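Local coordinates for DNA-binding protein (Sulfolobus solfataricus, PDB 3IRB) that is of unknown function but, with its zinc-ribbon and OB-fold domains, may bind acyl-CoA, at residues 77-90 against 102-114. Sequence-based numbering, arbitrary orientation. Where two conformers were deposited one is given.
Sequences INKDEAYVDSYTII and PVYIALIRFPNIE. With SO4 (sulfate ion), chain F.
Tyr-83 has CG wedged between its backbone N and carbonyl carbon (chi1 69°), while Arg-109 swings CG beside its own N (chi1 -65°), and the two run side by side. Arg-109 CB thus rests 3.6 Å from Tyr-83 CZ, an aliphatic stem against a broad ring, and the phenol OH meets a water that donates to Phe-110 O. Arg-109 then bends, allowing NH2 to reach Ile-113 O at 3.1 Å and NE Gly-115 O, while NH1 bonds weakly to a sulfate. A leucine in its place would probably leave both carbonyls without their donor and the sulfate without this cation. The strands form an antiparallel beta hairpin of the OB-fold domain, interrupted by a beta bulge: Asp-85 N (2.9 Å to Leu-107 O) and Ser-86 O both pair with Leu-107. Beyond it, the edge of Tyr-104 turns toward the face of Tyr-87, planes at 69°, and Ile-89 CG1 lies over a Tyr-104 face, 4.2 Å from its centroid. At the other end, Ile-77 CG2 sits 3.8 Å from the centroid of the Phe-110 ring, over its face. Ala-82, small enough to fit beside that ring, brings CB 3.5 Å from Phe-110 CE2.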
# COMPACT_ATOMS: atom_id res chain seq x y z
N ILE A 77 -3.60 -11.42 3.82
CA ILE A 77 -2.21 -11.42 3.43
C ILE A 77 -1.34 -11.42 4.70
O ILE A 77 -1.68 -10.80 5.69
CB ILE A 77 -1.99 -10.24 2.47
CG1 ILE A 77 -2.64 -10.63 1.13
CG2 ILE A 77 -0.52 -9.90 2.23
CD1 ILE A 77 -2.83 -9.53 0.27
N ASN A 78 -0.23 -12.16 4.68
CA ASN A 78 0.71 -12.15 5.79
C ASN A 78 1.43 -10.81 5.88
O ASN A 78 2.38 -10.53 5.13
CB ASN A 78 1.73 -13.28 5.66
CG ASN A 78 2.60 -13.44 6.90
OD1 ASN A 78 2.73 -12.53 7.72
ND2 ASN A 78 3.21 -14.61 7.04
N LYS A 79 1.02 -10.01 6.85
CA LYS A 79 1.56 -8.66 6.98
C LYS A 79 3.04 -8.68 7.36
O LYS A 79 3.80 -7.79 6.95
CB LYS A 79 0.71 -7.78 7.92
CG LYS A 79 -0.07 -8.46 9.00
CD LYS A 79 -0.82 -7.44 9.86
CE LYS A 79 -1.39 -8.08 11.08
NZ LYS A 79 -1.65 -7.07 12.13
N ASP A 80 3.47 -9.73 8.06
CA ASP A 80 4.85 -9.86 8.42
C ASP A 80 5.81 -10.06 7.25
O ASP A 80 7.01 -10.07 7.45
CB ASP A 80 5.03 -11.04 9.40
CG ASP A 80 4.25 -10.87 10.70
OD1 ASP A 80 3.84 -9.74 11.06
OD2 ASP A 80 4.06 -11.90 11.39
N GLU A 81 5.30 -10.24 6.03
CA GLU A 81 6.18 -10.45 4.88
C GLU A 81 6.32 -9.23 3.97
O GLU A 81 6.89 -9.35 2.87
CB GLU A 81 5.69 -11.65 4.06
CG GLU A 81 5.76 -12.95 4.83
CD GLU A 81 5.34 -14.16 4.00
OE1 GLU A 81 4.72 -13.98 2.93
OE2 GLU A 81 5.64 -15.29 4.44
N ALA A 82 5.83 -8.07 4.41
CA ALA A 82 5.93 -6.83 3.63
C ALA A 82 7.39 -6.44 3.40
O ALA A 82 8.21 -6.49 4.33
CB ALA A 82 5.21 -5.66 4.31
N TYR A 83 7.70 -6.01 2.17
CA TYR A 83 9.03 -5.50 1.86
C TYR A 83 8.99 -4.29 0.97
O TYR A 83 7.99 -4.00 0.28
CB TYR A 83 9.91 -6.59 1.24
CG TYR A 83 9.46 -6.98 -0.14
CD1 TYR A 83 8.50 -7.94 -0.32
CD2 TYR A 83 10.02 -6.39 -1.24
CE1 TYR A 83 8.10 -8.33 -1.58
CE2 TYR A 83 9.63 -6.74 -2.52
CZ TYR A 83 8.67 -7.70 -2.67
OH TYR A 83 8.29 -8.02 -3.91
N VAL A 84 10.07 -3.53 1.03
CA VAL A 84 10.21 -2.32 0.26
C VAL A 84 10.64 -2.74 -1.16
O VAL A 84 11.71 -3.31 -1.36
CB VAL A 84 11.25 -1.36 0.87
CG1 VAL A 84 11.43 -0.12 -0.04
CG2 VAL A 84 10.86 -0.97 2.29
N ASP A 85 9.81 -2.40 -2.13
CA ASP A 85 10.10 -2.73 -3.53
C ASP A 85 10.89 -1.64 -4.25
O ASP A 85 11.75 -1.91 -5.10
CB ASP A 85 8.80 -3.04 -4.25
CG ASP A 85 9.01 -3.61 -5.63
OD1 ASP A 85 9.82 -4.55 -5.76
OD2 ASP A 85 8.38 -3.10 -6.57
N SER A 86 10.59 -0.40 -3.91
CA SER A 86 11.17 0.81 -4.53
C SER A 86 10.67 1.99 -3.74
O SER A 86 9.68 1.88 -2.98
CB SER A 86 10.78 0.95 -6.00
OG SER A 86 9.38 0.90 -6.12
N TYR A 87 11.36 3.11 -3.85
CA TYR A 87 10.98 4.31 -3.09
C TYR A 87 11.71 5.51 -3.61
O TYR A 87 12.72 5.38 -4.34
CB TYR A 87 11.32 4.17 -1.61
CG TYR A 87 12.79 4.01 -1.31
CD1 TYR A 87 13.37 2.76 -1.33
CD2 TYR A 87 13.61 5.12 -1.00
CE1 TYR A 87 14.71 2.60 -1.06
CE2 TYR A 87 14.96 4.95 -0.73
CZ TYR A 87 15.49 3.68 -0.75
OH TYR A 87 16.83 3.47 -0.50
N THR A 88 11.18 6.67 -3.22
CA THR A 88 11.87 7.91 -3.27
C THR A 88 11.89 8.49 -1.86
O THR A 88 11.27 7.96 -0.94
CB THR A 88 11.28 8.89 -4.32
OG1 THR A 88 12.18 9.98 -4.46
CG2 THR A 88 9.92 9.42 -3.91
N ILE A 89 12.67 9.55 -1.70
CA ILE A 89 12.99 10.13 -0.41
C ILE A 89 12.76 11.62 -0.55
O ILE A 89 13.02 12.21 -1.59
CB ILE A 89 14.44 9.81 0.02
CG1 ILE A 89 14.72 10.33 1.42
CG2 ILE A 89 15.46 10.40 -0.96
CD1 ILE A 89 16.15 9.90 1.98
N ILE A 90 12.19 12.20 0.50
CA ILE A 90 11.95 13.62 0.60
C ILE A 90 12.71 14.12 1.80
O ILE A 90 12.47 13.67 2.92
CB ILE A 90 10.45 13.88 0.79
CG1 ILE A 90 9.69 13.38 -0.43
CG2 ILE A 90 10.18 15.37 1.05
CD1 ILE A 90 8.15 13.38 -0.23
N PRO A 102 13.96 11.90 7.29
CA PRO A 102 13.38 11.99 5.96
C PRO A 102 12.14 11.13 5.82
O PRO A 102 12.01 10.07 6.51
CB PRO A 102 14.47 11.42 5.05
CG PRO A 102 15.72 11.60 5.80
CD PRO A 102 15.37 11.51 7.25
N VAL A 103 11.24 11.57 4.95
CA VAL A 103 10.03 10.83 4.63
C VAL A 103 10.27 10.08 3.34
O VAL A 103 10.80 10.62 2.36
CB VAL A 103 8.84 11.78 4.46
CG1 VAL A 103 7.63 11.03 3.89
CG2 VAL A 103 8.51 12.45 5.80
N TYR A 104 9.93 8.81 3.35
CA TYR A 104 10.07 8.01 2.15
C TYR A 104 8.68 7.73 1.59
O TYR A 104 7.77 7.43 2.33
CB TYR A 104 10.77 6.71 2.48
CG TYR A 104 12.17 6.83 2.99
CD1 TYR A 104 12.41 7.15 4.33
CD2 TYR A 104 13.26 6.60 2.18
CE1 TYR A 104 13.69 7.26 4.83
CE2 TYR A 104 14.55 6.69 2.68
CZ TYR A 104 14.75 7.04 4.00
OH TYR A 104 16.01 7.14 4.52
N ILE A 105 8.54 7.78 0.26
CA ILE A 105 7.33 7.32 -0.38
C ILE A 105 7.75 5.97 -0.97
O ILE A 105 8.68 5.93 -1.79
CB ILE A 105 6.85 8.28 -1.49
CG1 ILE A 105 6.75 9.73 -0.99
CG2 ILE A 105 5.52 7.80 -2.07
CD1 ILE A 105 5.80 9.99 0.23
N ALA A 106 7.13 4.89 -0.52
CA ALA A 106 7.56 3.53 -0.91
C ALA A 106 6.45 2.74 -1.53
O ALA A 106 5.29 2.90 -1.16
CB ALA A 106 8.11 2.76 0.31
N LEU A 107 6.80 1.87 -2.48
CA LEU A 107 5.91 0.78 -2.89
C LEU A 107 6.23 -0.43 -2.06
O LEU A 107 7.35 -0.96 -2.08
CB LEU A 107 6.11 0.43 -4.35
CG LEU A 107 5.17 -0.65 -4.86
CD1 LEU A 107 3.72 -0.26 -4.66
CD2 LEU A 107 5.52 -0.92 -6.34
N ILE A 108 5.28 -0.85 -1.26
CA ILE A 108 5.47 -1.95 -0.36
C ILE A 108 4.76 -3.15 -1.00
O ILE A 108 3.61 -3.02 -1.43
CB ILE A 108 4.85 -1.69 1.01
CG1 ILE A 108 5.51 -0.48 1.69
CG2 ILE A 108 4.88 -2.95 1.88
CD1 ILE A 108 6.99 -0.60 1.91
N ARG A 109 5.46 -4.27 -1.08
CA ARG A 109 4.89 -5.48 -1.69
C ARG A 109 4.98 -6.66 -0.76
O ARG A 109 5.60 -6.61 0.29
CB ARG A 109 5.59 -5.81 -2.99
CG ARG A 109 5.38 -4.74 -4.09
CD ARG A 109 5.85 -5.22 -5.44
NE ARG A 109 4.91 -6.19 -5.97
CZ ARG A 109 5.10 -6.93 -7.05
NH1 ARG A 109 6.23 -6.84 -7.75
NH2 ARG A 109 4.16 -7.79 -7.43
N PHE A 110 4.37 -7.76 -1.20
CA PHE A 110 4.38 -9.01 -0.46
C PHE A 110 4.74 -10.10 -1.45
O PHE A 110 4.23 -10.08 -2.58
CB PHE A 110 2.99 -9.29 0.14
CG PHE A 110 2.47 -8.18 0.99
CD1 PHE A 110 1.81 -7.13 0.44
CD2 PHE A 110 2.68 -8.19 2.37
CE1 PHE A 110 1.36 -6.08 1.22
CE2 PHE A 110 2.23 -7.15 3.16
CZ PHE A 110 1.57 -6.09 2.58
N PRO A 111 5.59 -11.05 -1.05
CA PRO A 111 6.01 -12.12 -1.97
C PRO A 111 4.82 -12.85 -2.61
O PRO A 111 3.88 -13.23 -1.92
CB PRO A 111 6.79 -13.09 -1.08
CG PRO A 111 6.92 -12.45 0.24
CD PRO A 111 6.11 -11.22 0.31
N ASN A 112 4.85 -12.98 -3.93
CA ASN A 112 3.90 -13.79 -4.72
C ASN A 112 2.50 -13.18 -4.78
O ASN A 112 1.54 -13.87 -5.16
CB ASN A 112 3.85 -15.24 -4.21
CG ASN A 112 5.23 -15.86 -4.16
OD1 ASN A 112 6.05 -15.65 -5.05
ND2 ASN A 112 5.50 -16.61 -3.10
N ILE A 113 2.41 -11.89 -4.42
CA ILE A 113 1.15 -11.17 -4.47
C ILE A 113 1.27 -10.04 -5.48
O ILE A 113 2.26 -9.29 -5.46
CB ILE A 113 0.77 -10.67 -3.08
CG1 ILE A 113 0.35 -11.87 -2.23
CG2 ILE A 113 -0.38 -9.64 -3.16
CD1 ILE A 113 0.64 -11.71 -0.77
N GLU A 114 0.27 -9.93 -6.36
CA GLU A 114 0.24 -8.85 -7.34
C GLU A 114 -0.21 -7.52 -6.72
O GLU A 114 -1.02 -7.48 -5.80
CB GLU A 114 -0.65 -9.21 -8.54
CG GLU A 114 -0.15 -10.44 -9.31
CD GLU A 114 -0.11 -10.27 -10.83
OE1 GLU A 114 -0.55 -9.23 -11.37
OE2 GLU A 114 0.38 -11.21 -11.50
S SO4 F . 7.00 -3.85 -9.53
O1 SO4 F . 7.73 -4.66 -8.55
O2 SO4 F . 7.24 -2.43 -9.28
O3 SO4 F . 5.56 -4.14 -9.37
O4 SO4 F . 7.49 -4.22 -10.86
O HOH W 1 5.78 -9.22 -4.66